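Local atomic coordinates of tryptophan--tRNA ligase (Aeropyrum pernix, PDB entry 3A04), a protein that catalyses the ATP-dependent attachment of L-tryptophan to tRNA(Trp), releasing AMP and diphosphate, as a class I aminoacyl-tRNA synthetase. Residues 360-363 with 364-368. Numbering follows the deposited sequence.
Sequences KTIA and WKLVE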
ATOM      1  N   LYS A 360       0.476 -15.815  27.370  1.00 39.19           N
ATOM      2  CA  LYS A 360       1.496 -14.924  26.770  1.00 41.12           C
ATOM      3  C   LYS A 360       2.635 -15.708  26.083  1.00 42.66           C
ATOM      4  O   LYS A 360       3.026 -15.431  24.947  1.00 41.69           O
ATOM      5  CB  LYS A 360       2.128 -13.991  27.801  1.00 41.67           C
ATOM      6  CG  LYS A 360       1.243 -12.932  28.385  1.00 44.04           C
ATOM      7  CD  LYS A 360       2.018 -12.006  29.298  1.00 46.91           C
ATOM      8  CE  LYS A 360       1.092 -11.037  29.974  1.00 51.39           C
ATOM      9  NZ  LYS A 360       1.828 -10.015  30.823  1.00 51.06           N
ATOM     10  N   THR A 361       3.118 -16.729  26.770  1.00 44.20           N
ATOM     11  CA  THR A 361       4.088 -17.702  26.210  1.00 45.90           C
ATOM     12  C   THR A 361       3.615 -18.351  24.902  1.00 45.48           C
ATOM     13  O   THR A 361       4.327 -18.350  23.856  1.00 46.13           O
ATOM     14  CB  THR A 361       4.336 -18.736  27.313  1.00 46.64           C
ATOM     15  OG1 THR A 361       4.922 -18.010  28.408  1.00 49.28           O
ATOM     16  CG2 THR A 361       5.258 -19.942  26.841  1.00 48.32           C
ATOM     17  N   ILE A 362       2.389 -18.867  24.941  1.00 43.72           N
ATOM     18  CA  ILE A 362       1.785 -19.465  23.773  1.00 41.92           C
ATOM     19  C   ILE A 362       1.675 -18.395  22.658  1.00 41.54           C
ATOM     20  O   ILE A 362       1.913 -18.718  21.482  1.00 41.89           O
ATOM     21  CB  ILE A 362       0.379 -19.950  24.129  1.00 43.24           C
ATOM     22  CG1 ILE A 362       0.461 -21.240  24.960  1.00 43.01           C
ATOM     23  CG2 ILE A 362      -0.457 -20.212  22.894  1.00 42.23           C
ATOM     24  CD1 ILE A 362      -0.951 -21.629  25.568  1.00 48.80           C
ATOM     25  N   ALA A 363       1.352 -17.151  23.036  1.00 37.82           N
ATOM     26  CA  ALA A 363       1.052 -16.123  22.040  1.00 39.30           C
ATOM     27  C   ALA A 363       2.261 -15.846  21.126  1.00 39.71           C
ATOM     28  O   ALA A 363       2.101 -15.772  19.902  1.00 39.72           O
ATOM     29  CB  ALA A 363       0.555 -14.837  22.706  1.00 36.21           C
ATOM     30  N   TRP A 364       3.460 -15.705  21.711  1.00 41.42           N
ATOM     31  CA  TRP A 364       4.653 -15.432  20.902  1.00 43.94           C
ATOM     32  C   TRP A 364       4.929 -16.517  19.874  1.00 44.98           C
ATOM     33  O   TRP A 364       5.615 -16.255  18.917  1.00 44.77           O
ATOM     34  CB  TRP A 364       5.921 -15.164  21.722  1.00 43.87           C
ATOM     35  CG  TRP A 364       5.942 -13.823  22.381  1.00 42.59           C
ATOM     36  CD1 TRP A 364       5.675 -13.583  23.687  1.00 42.65           C
ATOM     37  CD2 TRP A 364       6.238 -12.535  21.781  1.00 39.94           C
ATOM     38  NE1 TRP A 364       5.794 -12.243  23.957  1.00 41.65           N
ATOM     39  CE2 TRP A 364       6.162 -11.581  22.812  1.00 37.80           C
ATOM     40  CE3 TRP A 364       6.604 -12.108  20.479  1.00 38.82           C
ATOM     41  CZ2 TRP A 364       6.373 -10.211  22.602  1.00 38.97           C
ATOM     42  CZ3 TRP A 364       6.810 -10.711  20.264  1.00 36.96           C
ATOM     43  CH2 TRP A 364       6.696  -9.800  21.318  1.00 41.46           C
ATOM     44  N   LYS A 365       4.346 -17.707  20.048  1.00 45.74           N
ATOM     45  CA  LYS A 365       4.468 -18.775  19.060  1.00 47.34           C
ATOM     46  C   LYS A 365       3.348 -18.834  18.020  1.00 47.41           C
ATOM     47  O   LYS A 365       3.414 -19.601  17.077  1.00 47.93           O
ATOM     48  CB  LYS A 365       4.547 -20.104  19.800  1.00 48.39           C
ATOM     49  CG  LYS A 365       5.597 -20.128  20.893  1.00 48.49           C
ATOM     50  CD  LYS A 365       5.863 -21.596  21.335  1.00 56.55           C
ATOM     51  CE  LYS A 365       6.533 -21.682  22.725  1.00 61.43           C
ATOM     52  NZ  LYS A 365       5.905 -22.716  23.629  1.00 58.59           N
ATOM     53  N   LEU A 366       2.305 -18.027  18.162  1.00 46.96           N
ATOM     54  CA  LEU A 366       1.185 -18.066  17.213  1.00 45.54           C
ATOM     55  C   LEU A 366       1.338 -17.073  16.038  1.00 45.44           C
ATOM     56  O   LEU A 366       0.488 -17.031  15.106  1.00 45.30           O
ATOM     57  CB  LEU A 366      -0.135 -17.778  17.925  1.00 44.74           C
ATOM     58  CG  LEU A 366      -0.380 -18.571  19.209  1.00 45.60           C
ATOM     59  CD1 LEU A 366      -1.750 -18.128  19.750  1.00 43.33           C
ATOM     60  CD2 LEU A 366      -0.349 -20.068  18.916  1.00 44.88           C
ATOM     61  N   VAL A 367       2.397 -16.281  16.075  1.00 44.71           N
ATOM     62  CA  VAL A 367       2.612 -15.265  15.044  1.00 44.41           C
ATOM     63  C   VAL A 367       4.073 -15.134  14.672  1.00 43.88           C
ATOM     64  O   VAL A 367       4.933 -15.512  15.445  1.00 42.55           O
ATOM     65  CB  VAL A 367       2.101 -13.900  15.473  1.00 44.04           C
ATOM     66  CG1 VAL A 367       0.572 -13.917  15.531  1.00 47.41           C
ATOM     67  CG2 VAL A 367       2.707 -13.474  16.802  1.00 44.46           C
ATOM     68  N   GLU A 368       4.332 -14.624  13.471  1.00 43.53           N
ATOM     69  CA  GLU A 368       5.688 -14.255  13.085  1.00 43.14           C
ATOM     70  C   GLU A 368       5.734 -12.746  13.142  1.00 40.16           C
ATOM     71  O   GLU A 368       5.100 -12.049  12.324  1.00 39.93           O
ATOM     72  CB  GLU A 368       6.047 -14.748  11.661  1.00 44.63           C
ATOM     73  CG  GLU A 368       7.549 -14.472  11.313  1.00 51.48           C
ATOM     74  CD  GLU A 368       7.904 -14.771   9.795  1.00 61.95           C
ATOM     75  OE1 GLU A 368       8.033 -15.965   9.428  1.00 62.26           O
ATOM     76  OE2 GLU A 368       8.064 -13.790   9.005  1.00 62.34           O
TER
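I362 and L366 meet through their aliphatic branches one turn apart, where helix 334-364 runs out. CG2 of I362 lies 4.0 Å from CD2 of L366 and equally near its CD1, so a single methyl sits against the forked end of the leucine. With CG of L366 anti to its carbonyl carbon (chi1 -48°), the branch point is folded back over the last turn and comes 3.2 Å from O of I362. P143 is touched by both side chains, and L366 also reaches F148 on strand 147-150. Were L366 replaced by an alanine, CG2 of I362 would probably lose the leucine methyls it rests on, and a gap would open toward P143 and F148. A363 packs on V129 and I133 of helix 121-139.

Backbone hydrogen bonds join the two segments. W364 N bonds to O of K360 at 3.3 Å, an i to i+4 pair. K365 N bonds to O of I362 at 3.0 Å, and L366 N to O of A363 at 2.9 Å, both i to i+3.

Around the indole, CD1 of W364 approaches O of K360 obliquely at 3.5 Å, while NE1 donates a hydrogen bond to E130 of helix 121-139. On the solvent side, the aliphatic part of K365 lies along the turn, its CG 3.7 Å from O of T361. Two i to i+3 bonds thus follow the i to i+4 bond as the C-terminal end of the long helix gives way to V367, which packs on strand 147-150, an outermost strand within this chain of the sheet in the Rossmann-type catalytic domain of class I synthetases.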